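Local coordinates for putative uncharacterized protein (Campylobacter jejuni, PDB 5TPU) that is of unknown function but belongs to the WxcM-like family of the cupin clan and binds thymidine-5'-diphosphate, at residues K31-E36 and L113-D118. The protein carries 3 engineered substitutions. Residues are numbered along the deposited sequence; the frame is centred on the assembly and turned at random.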
ATOM      1  N   LYS A  31      11.097   2.001 -10.479  1.00 34.96           N
ATOM      2  CA  LYS A  31      11.059   3.432 -10.624  1.00 32.89           C
ATOM      3  C   LYS A  31      11.282   3.923  -9.204  1.00 31.19           C
ATOM      4  O   LYS A  31      12.414   3.898  -8.744  1.00 31.26           O
ATOM      5  CB  LYS A  31       9.707   3.798 -11.216  1.00 37.61           C
ATOM      6  CG  LYS A  31       9.738   4.756 -12.381  1.00 44.90           C
ATOM      7  CD  LYS A  31       8.757   5.877 -12.131  1.00 46.42           C
ATOM      8  CE  LYS A  31       8.760   6.870 -13.273  1.00 53.80           C
ATOM      9  NZ  LYS A  31       8.152   8.146 -12.791  1.00 58.81           N
ATOM     10  N   GLU A  32      10.231   4.241  -8.447  1.00 31.25           N
ATOM     11  CA  GLU A  32      10.423   4.660  -7.052  1.00 28.44           C
ATOM     12  C   GLU A  32      10.855   3.483  -6.214  1.00 30.44           C
ATOM     13  O   GLU A  32      11.497   3.661  -5.186  1.00 33.27           O
ATOM     14  CB  GLU A  32       9.148   5.256  -6.447  1.00 25.32           C
ATOM     15  CG  GLU A  32       8.731   6.565  -7.084  1.00 26.30           C
ATOM     16  CD  GLU A  32       8.019   6.408  -8.423  1.00 26.09           C
ATOM     17  OE1 GLU A  32       7.776   5.276  -8.904  1.00 23.85           O
ATOM     18  OE2 GLU A  32       7.673   7.452  -8.990  1.00 27.98           O
ATOM     19  N   VAL A  33      10.477   2.288  -6.646  1.00 29.52           N
ATOM     20  CA  VAL A  33      10.738   1.056  -5.933  1.00 31.36           C
ATOM     21  C   VAL A  33      11.769   0.370  -6.809  1.00 28.03           C
ATOM     22  O   VAL A  33      11.479   0.190  -7.982  1.00 27.04           O
ATOM     23  CB  VAL A  33       9.432   0.211  -5.907  1.00 32.01           C
ATOM     24  CG1 VAL A  33       9.650  -1.171  -5.332  1.00 33.31           C
ATOM     25  CG2 VAL A  33       8.359   0.907  -5.111  1.00 33.93           C
ATOM     26  N   PRO A  34      12.944  -0.034  -6.263  1.00 29.98           N
ATOM     27  CA  PRO A  34      14.004  -0.669  -7.065  1.00 31.71           C
ATOM     28  C   PRO A  34      13.757  -2.129  -7.358  1.00 29.87           C
ATOM     29  O   PRO A  34      14.689  -2.904  -7.438  1.00 32.81           O
ATOM     30  CB  PRO A  34      15.246  -0.564  -6.162  1.00 32.22           C
ATOM     31  CG  PRO A  34      14.689  -0.640  -4.784  1.00 32.77           C
ATOM     32  CD  PRO A  34      13.348   0.067  -4.845  1.00 33.75           C
ATOM     33  N   PHE A  35      12.497  -2.516  -7.476  1.00 33.54           N
ATOM     34  CA  PHE A  35      12.147  -3.871  -7.805  1.00 29.41           C
ATOM     35  C   PHE A  35      10.733  -3.898  -8.390  1.00 28.67           C
ATOM     36  O   PHE A  35      10.065  -2.861  -8.505  1.00 26.38           O
ATOM     37  CB  PHE A  35      12.293  -4.790  -6.586  1.00 27.25           C
ATOM     38  CG  PHE A  35      11.528  -4.331  -5.359  1.00 25.37           C
ATOM     39  CD1 PHE A  35      10.169  -4.540  -5.248  1.00 25.79           C
ATOM     40  CD2 PHE A  35      12.178  -3.713  -4.309  1.00 23.61           C
ATOM     41  CE1 PHE A  35       9.484  -4.125  -4.110  1.00 27.66           C
ATOM     42  CE2 PHE A  35      11.509  -3.309  -3.155  1.00 21.63           C
ATOM     43  CZ  PHE A  35      10.152  -3.506  -3.059  1.00 22.75           C
ATOM     44  N   GLU A  36      10.335  -5.101  -8.784  1.00 27.80           N
ATOM     45  CA  GLU A  36       8.975  -5.441  -9.144  1.00 31.22           C
ATOM     46  C   GLU A  36       8.148  -5.886  -7.955  1.00 28.20           C
ATOM     47  O   GLU A  36       8.435  -6.855  -7.274  1.00 32.09           O
ATOM     48  CB  GLU A  36       8.944  -6.552 -10.218  1.00 31.35           C
ATOM     49  CG  GLU A  36       8.730  -5.949 -11.597  1.00 39.02           C
ATOM     50  CD  GLU A  36       9.073  -6.856 -12.752  1.00 41.80           C
ATOM     51  OE1 GLU A  36       8.578  -8.009 -12.785  1.00 53.30           O
ATOM     52  OE2 GLU A  36       9.814  -6.393 -13.643  1.00 49.28           O
ATOM     53  N   LEU A 113       2.433   0.322   5.671  1.00 11.97           N
ATOM     54  CA  LEU A 113       2.347  -0.198   4.339  1.00 12.63           C
ATOM     55  C   LEU A 113       3.703  -0.737   3.889  1.00 13.98           C
ATOM     56  O   LEU A 113       4.755  -0.096   4.102  1.00 14.32           O
ATOM     57  CB  LEU A 113       1.879   0.885   3.384  1.00 14.08           C
ATOM     58  CG  LEU A 113       1.782   0.429   1.915  1.00 14.58           C
ATOM     59  CD1 LEU A 113       0.664  -0.587   1.770  1.00 15.47           C
ATOM     60  CD2 LEU A 113       1.513   1.633   1.020  1.00 14.17           C
ATOM     61  N   VAL A 114       3.679  -1.933   3.319  1.00 14.57           N
ATOM     62  CA  VAL A 114       4.905  -2.596   2.860  1.00 16.49           C
ATOM     63  C   VAL A 114       4.719  -3.096   1.470  1.00 17.74           C
ATOM     64  O   VAL A 114       3.748  -3.764   1.207  1.00 17.04           O
ATOM     65  CB  VAL A 114       5.378  -3.747   3.750  1.00 16.82           C
ATOM     66  CG1 VAL A 114       6.642  -4.325   3.152  1.00 19.64           C
ATOM     67  CG2 VAL A 114       5.637  -3.278   5.165  1.00 15.39           C
ATOM     68  N   LEU A 115       5.634  -2.685   0.585  1.00 19.39           N
ATOM     69  CA  LEU A 115       5.720  -3.139  -0.797  1.00 18.44           C
ATOM     70  C   LEU A 115       6.842  -4.175  -0.803  1.00 19.66           C
ATOM     71  O   LEU A 115       7.934  -3.903  -0.309  1.00 18.90           O
ATOM     72  CB  LEU A 115       6.066  -1.955  -1.703  1.00 20.21           C
ATOM     73  CG  LEU A 115       4.947  -1.012  -2.238  1.00 24.77           C
ATOM     74  CD1 LEU A 115       3.712  -0.833  -1.374  1.00 21.99           C
ATOM     75  CD2 LEU A 115       5.454   0.381  -2.621  1.00 24.53           C
ATOM     76  N   ALA A 116       6.584  -5.386  -1.285  1.00 19.52           N
ATOM     77  CA  ALA A 116       7.588  -6.460  -1.246  1.00 18.18           C
ATOM     78  C   ALA A 116       7.983  -6.983  -2.625  1.00 19.50           C
ATOM     79  O   ALA A 116       7.138  -7.133  -3.515  1.00 22.06           O
ATOM     80  CB  ALA A 116       7.047  -7.587  -0.418  1.00 21.53           C
ATOM     81  N   SER A 117       9.267  -7.264  -2.813  1.00 19.68           N
ATOM     82  CA  SER A 117       9.754  -7.788  -4.089  1.00 21.50           C
ATOM     83  C   SER A 117       9.331  -9.227  -4.403  1.00 23.94           C
ATOM     84  O   SER A 117       9.535  -9.696  -5.510  1.00 25.69           O
ATOM     85  CB  SER A 117      11.267  -7.770  -4.069  1.00 20.19           C
ATOM     86  OG  SER A 117      11.779  -8.597  -3.033  1.00 18.06           O
ATOM     87  N   ASP A 118       8.801  -9.959  -3.428  1.00 23.62           N
ATOM     88  CA  ASP A 118       8.485 -11.354  -3.672  1.00 27.12           C
ATOM     89  C   ASP A 118       7.351 -11.794  -2.762  1.00 30.64           C
ATOM     90  O   ASP A 118       6.977 -11.088  -1.778  1.00 31.19           O
ATOM     91  CB  ASP A 118       9.757 -12.205  -3.496  1.00 28.93           C
ATOM     92  CG  ASP A 118       9.675 -13.603  -4.186  1.00 32.54           C
ATOM     93  OD1 ASP A 118       8.782 -13.919  -4.999  1.00 27.43           O
ATOM     94  OD2 ASP A 118      10.519 -14.426  -3.834  1.00 31.98           O
TER
HETATM   95  O   HOH W   1      10.315  -8.436  -7.560  1.00 25.94           O
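Leu115 is the first residue of strand 111-116 to meet the loop 31-36, which leads from strand 22-28 to strand 39-44 and packs against the C-terminal part of strand 111-116 in the antiparallel beta sheet of this cupin-type fold. Its CD2 methyl lies 3.9 Å from CG2 of Val33, the two side chains crossing at about a right angle, and Leu27 packs against both. Leu115 also touches Val40 of the second subunit, so this apolar cluster reaches the contact between the two chains. The Leu115 carbonyl O sits at the edge of the Phe35 ring, near its plane and 3.6 Å from CZ. The CB of Ala116 points away from the loop, and this side chain lies about 7 Å from a bound thymidine-5'-diphosphate, while its backbone pairs with Lys38 and Arg39; the carbonyl carbon comes obliquely to Phe35 CE1. Ser117 then leaves the strand and lays its CB over one face of the ring, a CH-pi contact 3.9 Å from the centroid and 23° off the normal. CG1 of Val33 covers the opposite face over its centre, so the phenyl group is sandwiched between its own loop and the strand end. With chi1 at 54°, Phe35 CG stands between its backbone N and carbonyl carbon, which brings the ring into this slot. Ser117 OG is hydrogen-bonded to the backbone N of Glu61. Ser117 CA makes a CA-H...O contact with Glu36 O, and beside it one water donates to both Glu36 O and Ser117 O, with both oxygens an unusually short 2.5 Å from the water oxygen.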